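Local coordinates for octenoyl-CoA reductase/carboxylase (PDB 4A0S), which catalyses the NADPH-dependent reductive carboxylation of 2-octenoyl-CoA, which supplies an extender unit for cinnabaramide polyketide biosynthesis, at residues L30-A35 / F84-F90; G153-L157 / R208-R214; S230-Y236 / Q405-V409. All blocks are in the same frame, centred on the assembly; numbering follows the deposited sequence.

Interaction 1 of 3, residues L30-A35 / F84-F90; sequences LRAEDA and FEPIPTF. With CO8 (octanoyl-coenzyme A), chain E.
Two alanines set their CA atoms over the faces of two phenylalanine rings at the tight part of this contact. Ala32 CA sits over the centre of the Phe90 ring, 3.5 Å from its centroid, and Ala35 CA covers one face of Phe84 in the same way at 3.6 Å, both CH-pi contacts. Alanine suits these places because a side chain of one methyl adds little bulk where the backbone lies against the ring. Phe90 CZ reaches Ala32 N at 3.1 Å, while Leu30 runs past Phe84 and brings CD1 to 4.1 Å from its CE1. Just past helix 76-82, in the GroES-like domain, Phe84 is the first residue to leave helical backbone angles, with the positive phi (55°) of a Schellman motif; its chi1 of -49° sets CG beside the backbone N and the ring against the 3-10 turn after strand 24-31. A cis peptide precedes Pro86, and then comes Pro88, whose CB meets Ala35 CB at 4.0 Å and whose CG lies 3.4 Å from the adenine N1A of octanoyl-CoA. The outer side is looser and polar. There Arg31 NH2 holds Glu33 OE2 in a salt bridge of 3.1 Å, and Asp34 sends its carboxylate away to Arg51.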
# COMPACT_ATOMS: atom_id res chain seq x y z
N LEU A 30 32.47 25.45 -5.82
CA LEU A 30 33.37 25.39 -4.70
C LEU A 30 34.68 24.82 -5.18
O LEU A 30 34.76 24.20 -6.26
CB LEU A 30 32.78 24.51 -3.61
CG LEU A 30 31.38 24.93 -3.13
CD1 LEU A 30 30.82 23.78 -2.34
CD2 LEU A 30 31.44 26.21 -2.31
N ARG A 31 35.71 25.02 -4.36
CA ARG A 31 37.05 24.58 -4.66
C ARG A 31 37.44 23.56 -3.60
O ARG A 31 37.24 23.79 -2.41
CB ARG A 31 38.01 25.77 -4.64
CG ARG A 31 37.74 26.82 -5.72
CD ARG A 31 38.17 26.34 -7.11
NE ARG A 31 39.61 26.11 -7.18
CZ ARG A 31 40.20 25.17 -7.92
NH1 ARG A 31 39.46 24.34 -8.66
NH2 ARG A 31 41.52 25.04 -7.92
N ALA A 32 37.97 22.42 -4.04
CA ALA A 32 38.36 21.34 -3.13
C ALA A 32 39.31 21.82 -2.05
O ALA A 32 39.23 21.36 -0.90
CB ALA A 32 38.97 20.18 -3.91
N GLU A 33 40.20 22.73 -2.42
CA GLU A 33 41.20 23.30 -1.51
C GLU A 33 40.56 24.01 -0.33
O GLU A 33 41.20 24.16 0.71
CB GLU A 33 42.13 24.25 -2.26
CG GLU A 33 41.41 25.27 -3.16
CD GLU A 33 42.37 26.16 -3.94
OE1 GLU A 33 43.33 26.68 -3.33
OE2 GLU A 33 42.15 26.36 -5.15
N ASP A 34 39.30 24.42 -0.48
CA ASP A 34 38.61 25.21 0.57
C ASP A 34 37.79 24.37 1.56
O ASP A 34 37.16 24.93 2.47
CB ASP A 34 37.68 26.25 -0.06
CG ASP A 34 38.42 27.26 -0.92
OD1 ASP A 34 39.64 27.46 -0.71
OD2 ASP A 34 37.77 27.85 -1.82
N ALA A 35 37.81 23.06 1.41
CA ALA A 35 36.90 22.21 2.17
C ALA A 35 36.97 22.40 3.69
O ALA A 35 35.96 22.32 4.38
CB ALA A 35 37.08 20.75 1.79
N PHE A 84 30.41 23.29 3.38
CA PHE A 84 31.05 21.96 3.50
C PHE A 84 30.43 21.08 4.60
O PHE A 84 31.08 20.21 5.19
CB PHE A 84 32.58 22.09 3.62
CG PHE A 84 33.19 22.99 2.56
CD1 PHE A 84 33.40 22.52 1.27
CD2 PHE A 84 33.56 24.30 2.86
CE1 PHE A 84 33.96 23.35 0.28
CE2 PHE A 84 34.11 25.14 1.89
CZ PHE A 84 34.32 24.66 0.60
N GLU A 85 29.14 21.31 4.85
CA GLU A 85 28.38 20.55 5.84
C GLU A 85 27.31 19.62 5.23
O GLU A 85 26.78 19.90 4.16
CB GLU A 85 27.73 21.50 6.82
CG GLU A 85 28.72 22.18 7.73
CD GLU A 85 28.03 22.86 8.89
OE1 GLU A 85 26.79 22.87 8.91
OE2 GLU A 85 28.74 23.37 9.78
N PRO A 86 27.02 18.50 5.92
CA PRO A 86 27.75 18.05 7.10
C PRO A 86 29.10 17.46 6.70
O PRO A 86 29.97 17.28 7.53
CB PRO A 86 26.85 16.96 7.67
CG PRO A 86 26.19 16.40 6.47
CD PRO A 86 25.91 17.59 5.60
N ILE A 87 29.24 17.15 5.42
CA ILE A 87 30.45 16.58 4.86
C ILE A 87 30.70 17.30 3.55
O ILE A 87 29.78 17.45 2.75
CB ILE A 87 30.28 15.08 4.56
CG1 ILE A 87 30.07 14.27 5.84
CG2 ILE A 87 31.46 14.55 3.72
CD1 ILE A 87 29.20 13.05 5.65
N PRO A 88 31.95 17.73 3.31
CA PRO A 88 32.30 18.42 2.06
C PRO A 88 31.82 17.61 0.87
O PRO A 88 32.04 16.41 0.83
CB PRO A 88 33.82 18.43 2.09
CG PRO A 88 34.18 18.38 3.51
CD PRO A 88 33.12 17.55 4.18
N THR A 89 31.16 18.27 -0.08
CA THR A 89 30.65 17.60 -1.28
C THR A 89 31.75 16.89 -2.07
O THR A 89 31.49 15.91 -2.76
CB THR A 89 29.91 18.56 -2.22
OG1 THR A 89 30.71 19.72 -2.46
CG2 THR A 89 28.59 18.97 -1.63
N PHE A 90 32.98 17.37 -1.96
CA PHE A 90 34.08 16.70 -2.66
C PHE A 90 34.22 15.23 -2.28
O PHE A 90 34.59 14.40 -3.12
CB PHE A 90 35.36 17.49 -2.49
CG PHE A 90 35.30 18.82 -3.16
CD1 PHE A 90 35.58 18.94 -4.52
CD2 PHE A 90 34.89 19.94 -2.46
CE1 PHE A 90 35.49 20.14 -5.16
CE2 PHE A 90 34.79 21.17 -3.11
CZ PHE A 90 35.10 21.26 -4.46
N1A CO8 E . 36.14 16.27 5.23
C2A CO8 E . 36.34 15.28 4.37
N3A CO8 E . 35.69 14.12 4.48
C4A CO8 E . 34.81 13.95 5.50
C5A CO8 E . 34.57 14.97 6.41
C6A CO8 E . 35.27 16.16 6.26
N6A CO8 E . 35.07 17.17 7.11
N7A CO8 E . 33.66 14.53 7.29
C8A CO8 E . 33.34 13.28 6.93
N9A CO8 E . 34.04 12.93 5.84
C1B CO8 E . 34.02 11.64 5.10
C2B CO8 E . 34.79 10.55 5.85
O2B CO8 E . 35.52 9.73 4.92
C3B CO8 E . 33.64 9.77 6.49
O3B CO8 E . 34.03 8.43 6.74
P3B CO8 E . 34.39 8.07 8.27
O7A CO8 E . 35.86 7.37 8.23
O8A CO8 E . 34.70 9.46 9.11
O9A CO8 E . 33.34 7.27 8.93
C4B CO8 E . 32.54 9.84 5.43
O4B CO8 E . 32.64 11.17 4.91
C5B CO8 E . 31.14 9.80 6.06
O5B CO8 E . 30.15 10.00 5.03
P1A CO8 E . 29.84 8.80 3.96
O1A CO8 E . 28.66 9.39 2.95
O2A CO8 E . 31.02 8.37 3.14
O3A CO8 E . 29.33 7.52 4.86
P2A CO8 E . 27.81 7.12 5.32
O4A CO8 E . 27.93 6.53 6.80
O5A CO8 E . 27.11 6.17 4.39
O6A CO8 E . 26.99 8.52 5.49
CBP CO8 E . 25.11 10.08 5.23
CCP CO8 E . 25.61 8.63 5.08
CDP CO8 E . 24.99 10.34 6.74
CEP CO8 E . 23.71 10.15 4.61
CAP CO8 E . 26.10 11.07 4.53
OAP CO8 E . 26.43 10.68 3.16
C9P CO8 E . 25.67 12.56 4.59
O9P CO8 E . 25.79 13.18 5.66
N8P CO8 E . 25.23 13.11 3.44
C7P CO8 E . 24.87 14.56 3.34
C6P CO8 E . 23.34 14.87 3.37
C5P CO8 E . 23.11 16.12 4.25
O5P CO8 E . 23.41 16.10 5.44
N4P CO8 E . 22.73 17.27 3.70
C3P CO8 E . 22.16 17.56 2.39
C2P CO8 E . 20.73 17.95 2.76
S1P CO8 E . 19.49 16.88 1.94
C1' CO8 E . 19.00 17.99 0.71
O1' CO8 E . 19.05 19.22 0.84
C2' CO8 E . 18.56 17.37 -0.45
C3' CO8 E . 18.11 18.05 -1.55
C4' CO8 E . 17.66 17.33 -2.66
C5' CO8 E . 18.06 15.87 -2.72
C6' CO8 E . 17.58 15.38 -4.10
C7' CO8 E . 17.70 13.88 -4.17
C8' CO8 E . 17.35 13.45 -5.60

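Interaction 2 of 3, residues G153-L157 / R208-R214; sequences GDGML and RMLVSDR. With CO8 (octanoyl-coenzyme A), chain E.
Gly153 offers its carbonyl oxygen to Arg214 NH1 at 2.7 Å, in the carbonyl plane and on a lone pair; the same oxygen also accepts from Arg214 of the third subunit. Next comes Asp154, whose CG stands opposite the backbone N (chi1 -169°), which sends the carboxylate toward both arginines. Arg208, fully extended from CG to NE, meets it end-on: NH1 bonds OD1 at 3.0 Å and NH2 bonds OD2 at 2.8 Å, with the two planes 47° apart. Arg214 NH1 reaches OD2 from the other face of the carboxylate at 3.0 Å, so two guanidinium groups grip one oxygen in a salt-bridge network that takes in Asp213. OD1 also accepts the backbone N-H of Met156, closing an Asx turn that probably fixes the carboxylate's rotation. A short acid with two oxygens can serve all these donors. The loop then makes a type I turn through Gly155. Met156 lays CB over one face of the Arg208 guanidinium, opposite Arg214 CB, and bends so that SD approaches C8' of the octanoyl chain at 3.6 Å. Leu157 adds CD2 at 3.6 Å from Arg208 NH2. The contact ties the loop between strands 142-143 and 162-163 to the C-terminal end of helix 200-210, where Glu367 of helix 365-376 also binds Arg208 and Leu210 packs on strand 309-312 and helix 232-243.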
# COMPACT_ATOMS: atom_id res chain seq x y z
N GLY A 153 12.14 0.06 -9.29
CA GLY A 153 11.07 -0.05 -8.32
C GLY A 153 10.76 1.34 -7.80
O GLY A 153 9.61 1.67 -7.50
N ASP A 154 11.80 2.16 -7.72
CA ASP A 154 11.68 3.53 -7.24
C ASP A 154 12.99 4.21 -7.59
O ASP A 154 14.04 3.84 -7.10
CB ASP A 154 11.44 3.58 -5.72
CG ASP A 154 11.06 4.97 -5.22
OD1 ASP A 154 11.57 5.96 -5.78
OD2 ASP A 154 10.25 5.05 -4.27
N GLY A 155 12.90 5.20 -8.48
CA GLY A 155 14.07 5.90 -8.98
C GLY A 155 14.92 6.50 -7.88
O GLY A 155 16.12 6.66 -8.05
N MET A 156 14.31 6.80 -6.74
CA MET A 156 15.06 7.33 -5.62
C MET A 156 15.88 6.29 -4.87
O MET A 156 16.72 6.65 -4.06
CB MET A 156 14.15 8.07 -4.65
CG MET A 156 13.86 9.50 -5.06
SD MET A 156 15.36 10.42 -5.47
CE MET A 156 16.16 10.44 -3.86
N LEU A 157 15.66 5.00 -5.14
CA LEU A 157 16.10 3.98 -4.19
C LEU A 157 17.41 3.31 -4.51
O LEU A 157 17.95 2.59 -3.66
CB LEU A 157 15.00 2.95 -3.92
CG LEU A 157 14.11 3.32 -2.71
CD1 LEU A 157 14.90 3.14 -1.44
CD2 LEU A 157 13.57 4.75 -2.79
N ARG A 208 6.87 14.08 -3.18
CA ARG A 208 7.15 12.72 -2.74
C ARG A 208 6.67 12.52 -1.30
O ARG A 208 6.01 11.54 -0.99
CB ARG A 208 8.65 12.41 -2.82
CG ARG A 208 8.94 10.98 -2.38
CD ARG A 208 10.38 10.58 -2.55
NE ARG A 208 10.56 9.21 -2.07
CZ ARG A 208 10.60 8.14 -2.86
NH1 ARG A 208 10.44 8.25 -4.18
NH2 ARG A 208 10.77 6.94 -2.33
N MET A 209 7.02 13.47 -0.44
CA MET A 209 6.68 13.41 0.97
C MET A 209 5.19 13.37 1.23
O MET A 209 4.77 12.75 2.18
CB MET A 209 7.26 14.65 1.66
CG MET A 209 8.78 14.60 1.69
SD MET A 209 9.47 16.10 2.36
CE MET A 209 9.03 15.92 4.10
N LEU A 210 4.39 14.03 0.39
CA LEU A 210 3.00 14.26 0.74
C LEU A 210 2.02 13.68 -0.24
O LEU A 210 0.96 13.24 0.17
CB LEU A 210 2.70 15.76 0.86
CG LEU A 210 3.44 16.48 1.98
CD1 LEU A 210 3.21 17.98 1.81
CD2 LEU A 210 2.94 16.00 3.35
N VAL A 211 2.35 13.74 -1.52
CA VAL A 211 1.36 13.36 -2.51
C VAL A 211 1.57 11.93 -2.93
O VAL A 211 0.61 11.16 -3.04
CB VAL A 211 1.37 14.29 -3.74
CG1 VAL A 211 0.33 13.82 -4.79
CG2 VAL A 211 1.12 15.75 -3.32
N SER A 212 2.83 11.59 -3.17
CA SER A 212 3.21 10.32 -3.75
C SER A 212 2.86 9.16 -2.86
O SER A 212 2.87 9.27 -1.63
CB SER A 212 4.72 10.29 -3.98
OG SER A 212 5.07 9.06 -4.58
N ASP A 213 2.59 8.01 -3.48
CA ASP A 213 2.44 6.79 -2.69
C ASP A 213 3.78 6.35 -2.09
O ASP A 213 3.83 5.41 -1.33
CB ASP A 213 1.76 5.66 -3.47
CG ASP A 213 2.61 5.10 -4.60
OD1 ASP A 213 3.75 5.56 -4.82
OD2 ASP A 213 2.09 4.17 -5.28
N ARG A 214 4.84 7.08 -2.40
CA ARG A 214 6.15 6.79 -1.80
C ARG A 214 6.44 7.58 -0.52
O ARG A 214 7.43 7.34 0.16
CB ARG A 214 7.28 7.02 -2.82
CG ARG A 214 7.04 6.37 -4.16
CD ARG A 214 6.82 4.87 -4.02
NE ARG A 214 6.27 4.34 -5.26
CZ ARG A 214 6.99 3.76 -6.22
NH1 ARG A 214 8.30 3.61 -6.06
NH2 ARG A 214 6.40 3.30 -7.31
N1A CO8 E . 36.14 16.27 5.23
C2A CO8 E . 36.34 15.28 4.37
N3A CO8 E . 35.69 14.12 4.48
C4A CO8 E . 34.81 13.95 5.50
C5A CO8 E . 34.57 14.97 6.41
C6A CO8 E . 35.27 16.16 6.26
N6A CO8 E . 35.07 17.17 7.11
N7A CO8 E . 33.66 14.53 7.29
C8A CO8 E . 33.34 13.28 6.93
N9A CO8 E . 34.04 12.93 5.84
C1B CO8 E . 34.02 11.64 5.10
C2B CO8 E . 34.79 10.55 5.85
O2B CO8 E . 35.52 9.73 4.92
C3B CO8 E . 33.64 9.77 6.49
O3B CO8 E . 34.03 8.43 6.74
P3B CO8 E . 34.39 8.07 8.27
O7A CO8 E . 35.86 7.37 8.23
O8A CO8 E . 34.70 9.46 9.11
O9A CO8 E . 33.34 7.27 8.93
C4B CO8 E . 32.54 9.84 5.43
O4B CO8 E . 32.64 11.17 4.91
C5B CO8 E . 31.14 9.80 6.06
O5B CO8 E . 30.15 10.00 5.03
P1A CO8 E . 29.84 8.80 3.96
O1A CO8 E . 28.66 9.39 2.95
O2A CO8 E . 31.02 8.37 3.14
O3A CO8 E . 29.33 7.52 4.86
P2A CO8 E . 27.81 7.12 5.32
O4A CO8 E . 27.93 6.53 6.80
O5A CO8 E . 27.11 6.17 4.39
O6A CO8 E . 26.99 8.52 5.49
CBP CO8 E . 25.11 10.08 5.23
CCP CO8 E . 25.61 8.63 5.08
CDP CO8 E . 24.99 10.34 6.74
CEP CO8 E . 23.71 10.15 4.61
CAP CO8 E . 26.10 11.07 4.53
OAP CO8 E . 26.43 10.68 3.16
C9P CO8 E . 25.67 12.56 4.59
O9P CO8 E . 25.79 13.18 5.66
N8P CO8 E . 25.23 13.11 3.44
C7P CO8 E . 24.87 14.56 3.34
C6P CO8 E . 23.34 14.87 3.37
C5P CO8 E . 23.11 16.12 4.25
O5P CO8 E . 23.41 16.10 5.44
N4P CO8 E . 22.73 17.27 3.70
C3P CO8 E . 22.16 17.56 2.39
C2P CO8 E . 20.73 17.95 2.76
S1P CO8 E . 19.49 16.88 1.94
C1' CO8 E . 19.00 17.99 0.71
O1' CO8 E . 19.05 19.22 0.84
C2' CO8 E . 18.56 17.37 -0.45
C3' CO8 E . 18.11 18.05 -1.55
C4' CO8 E . 17.66 17.33 -2.66
C5' CO8 E . 18.06 15.87 -2.72
C6' CO8 E . 17.58 15.38 -4.10
C7' CO8 E . 17.70 13.88 -4.17
C8' CO8 E . 17.35 13.45 -5.60

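Interaction 3 of 3, residues S230-Y236 / Q405-V409; sequences SGGLGSY and QVGKV. With NAP (NADP nicotinamide-adenine-dinucleotide phosphate), chain F.
A positive phi of 60°, easily taken by a residue without a side chain, lets the chain bend sharply at Gly407, whose N-H meets Ser230 O, while chi1 of 68° sets Ser230 OG between its own backbone N and carbonyl carbon, facing a water. The bond is nearly straight at 170°; its length, 2.5 Å from Gly407 N to Ser230 O, is unusually short and probably owes something to coordinate error. Here the chain leading into strand 408-412 meets the glycine-rich loop of a Rossmann fold, which joins strand 223-226 to helix 232-243 and receives the NADP diphosphate. Gly232 N donates to NADP O1A at 2.7 Å. Leu233 N donates to NADP O2N at 2.8 Å. From the other segment Gln405, its chain bent at chi2, brings NE2 to within 2.9 Å of O2A, so both segments hold the adenosine-side phosphate, while Leu233 N takes the other. The partial positive charge of the helix start probably helps. Glycine suits position 231 because a CB there would run into the bridging oxygen O5B of NADP, and position 232 because one would crowd O1N and Lys408 CD. Leu233 sets CD2 against one face of the nicotinamide ring, toward its rim, 3.6 Å from C5N. With an alanine in place of Leu233 the N-H for the phosphate would stay, but losing both methyl branches would probably remove part of the apolar support on this face and let the ring tilt. The Lys408 and Tyr236 side chains cross at about a right angle, CG 3.9 Å from CE2; NZ goes on to Ile74 O, and the tyrosine hydroxyl to Ser199. Ser235 OG, 3.3 Å from Gly407 CA, donates to Gly231 O. The water bonded to Ser230 OG also donates to Gln405 O at 2.8 Å and pairs with the ribose hydroxyl O3B.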
# COMPACT_ATOMS: atom_id res chain seq x y z
N SER A 230 7.20 28.43 5.38
CA SER A 230 7.33 29.53 4.41
C SER A 230 8.53 29.35 3.48
O SER A 230 8.67 30.09 2.49
CB SER A 230 7.46 30.87 5.14
OG SER A 230 8.69 30.93 5.83
N GLY A 231 9.38 28.37 3.79
CA GLY A 231 10.57 28.10 2.97
C GLY A 231 10.27 27.36 1.69
O GLY A 231 9.12 27.23 1.30
N GLY A 232 11.33 26.87 1.03
CA GLY A 232 11.22 26.21 -0.26
C GLY A 232 10.33 24.98 -0.20
O GLY A 232 9.37 24.86 -0.96
N LEU A 233 10.61 24.08 0.72
CA LEU A 233 9.78 22.90 0.87
C LEU A 233 8.37 23.21 1.31
O LEU A 233 7.40 22.70 0.73
CB LEU A 233 10.37 21.95 1.90
CG LEU A 233 11.59 21.16 1.48
CD1 LEU A 233 12.07 20.42 2.71
CD2 LEU A 233 11.25 20.22 0.30
N GLY A 234 8.25 24.04 2.35
CA GLY A 234 6.94 24.33 2.94
C GLY A 234 6.05 25.02 1.94
O GLY A 234 4.85 24.75 1.87
N SER A 235 6.63 25.90 1.14
CA SER A 235 5.87 26.65 0.17
C SER A 235 5.22 25.76 -0.85
O SER A 235 4.18 26.12 -1.42
CB SER A 235 6.75 27.68 -0.52
OG SER A 235 7.10 28.70 0.40
N TYR A 236 5.81 24.61 -1.11
CA TYR A 236 5.16 23.64 -1.99
C TYR A 236 4.29 22.66 -1.25
O TYR A 236 3.22 22.31 -1.73
CB TYR A 236 6.18 22.90 -2.84
CG TYR A 236 6.82 23.84 -3.82
CD1 TYR A 236 6.07 24.40 -4.86
CD2 TYR A 236 8.16 24.19 -3.70
CE1 TYR A 236 6.66 25.30 -5.77
CE2 TYR A 236 8.76 25.08 -4.59
CZ TYR A 236 8.00 25.63 -5.62
OH TYR A 236 8.59 26.49 -6.51
N GLN A 405 14.83 34.65 3.28
CA GLN A 405 13.88 34.44 2.21
C GLN A 405 12.62 33.70 2.68
O GLN A 405 12.62 33.05 3.71
CB GLN A 405 14.54 33.63 1.11
CG GLN A 405 14.35 32.12 1.20
CD GLN A 405 15.08 31.46 2.37
OE1 GLN A 405 15.74 32.12 3.18
NE2 GLN A 405 14.97 30.15 2.44
N VAL A 406 11.56 33.83 1.91
CA VAL A 406 10.48 32.89 1.98
C VAL A 406 10.42 32.27 0.60
O VAL A 406 10.93 32.86 -0.37
CB VAL A 406 9.15 33.56 2.39
CG1 VAL A 406 9.31 34.19 3.75
CG2 VAL A 406 8.71 34.60 1.33
N GLY A 407 9.84 31.08 0.51
CA GLY A 407 9.74 30.40 -0.75
C GLY A 407 11.11 30.14 -1.33
O GLY A 407 12.01 29.68 -0.63
N LYS A 408 11.25 30.48 -2.60
CA LYS A 408 12.41 30.09 -3.36
C LYS A 408 13.09 31.30 -3.94
O LYS A 408 12.46 32.20 -4.49
CB LYS A 408 12.01 29.17 -4.51
CG LYS A 408 11.61 27.75 -4.13
CD LYS A 408 12.75 26.91 -3.59
CE LYS A 408 13.93 26.89 -4.53
NZ LYS A 408 14.98 25.95 -4.09
N VAL A 409 14.40 31.29 -3.83
CA VAL A 409 15.22 32.30 -4.44
C VAL A 409 15.74 31.74 -5.75
O VAL A 409 16.49 30.78 -5.76
CB VAL A 409 16.40 32.71 -3.57
CG1 VAL A 409 17.20 33.81 -4.28
CG2 VAL A 409 15.90 33.23 -2.25
PA NAP F . 14.44 26.90 3.27
O1A NAP F . 13.80 27.47 1.95
O2A NAP F . 15.52 27.72 3.91
O5B NAP F . 13.28 26.74 4.27
C5B NAP F . 13.57 26.11 5.49
C4B NAP F . 12.55 26.61 6.50
O4B NAP F . 12.84 25.92 7.72
C3B NAP F . 12.68 28.12 6.79
O3B NAP F . 11.50 28.71 6.29
C2B NAP F . 12.60 28.23 8.31
O2B NAP F . 11.26 28.32 8.77
C1B NAP F . 13.14 26.93 8.78
N9A NAP F . 14.62 27.05 8.87
C8A NAP F . 15.46 27.78 8.12
N7A NAP F . 16.73 27.57 8.50
C5A NAP F . 16.67 26.71 9.51
C6A NAP F . 17.63 26.16 10.31
N6A NAP F . 18.92 26.45 10.10
N1A NAP F . 17.25 25.31 11.26
C2A NAP F . 15.97 24.99 11.43
N3A NAP F . 15.01 25.52 10.70
C4A NAP F . 15.35 26.38 9.74
O3 NAP F . 15.02 25.43 3.01
PN NAP F . 14.18 24.26 2.30
O1N NAP F . 14.62 24.41 0.80
O2N NAP F . 12.70 24.27 2.61
O5D NAP F . 14.95 23.02 2.94
C5D NAP F . 14.68 22.79 4.32
C4D NAP F . 15.49 21.57 4.68
O4D NAP F . 15.04 20.50 3.78
C3D NAP F . 16.98 21.73 4.40
O3D NAP F . 17.60 21.05 5.51
C2D NAP F . 17.21 20.98 3.10
O2D NAP F . 18.55 20.46 3.01
C1D NAP F . 16.25 19.83 3.35
N1N NAP F . 15.80 19.39 2.05
C2N NAP F . 15.86 18.04 1.80
C3N NAP F . 15.42 17.64 0.57
C7N NAP F . 15.50 16.19 0.29
O7N NAP F . 15.83 15.38 1.15
N7N NAP F . 15.22 15.91 -0.96
C4N NAP F . 14.93 18.54 -0.39
C5N NAP F . 14.85 19.90 -0.14
C6N NAP F . 15.29 20.33 1.11
P2B NAP F . 11.09 28.85 10.28
O1X NAP F . 9.51 29.23 10.16
O2X NAP F . 11.30 27.64 11.33
O3X NAP F . 12.07 29.99 10.32
O HOH W 1 11.08 30.95 4.69

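The three contacts follow one another along the chain without touching, and all lie around the bound NADP and octanoyl-CoA. Interactions 1 and 2 meet octanoyl-CoA at opposite ends, the adenine at Pro88 and the tail of the acyl chain at Met156, with centres about 29 Å apart. Interaction 3 holds NADP instead; its nearest atoms come within about 5 Å of interaction 2, where side chains of helices 200-210 and 232-243 touch, but stay about 14 Å from interaction 1. His361, an NADP-binding residue, also lies about 3 Å from Met156, measured between side chains. Interactions 1 and 2 also touch the second subunit, whereas no other chain touches 230-236 or 405-409.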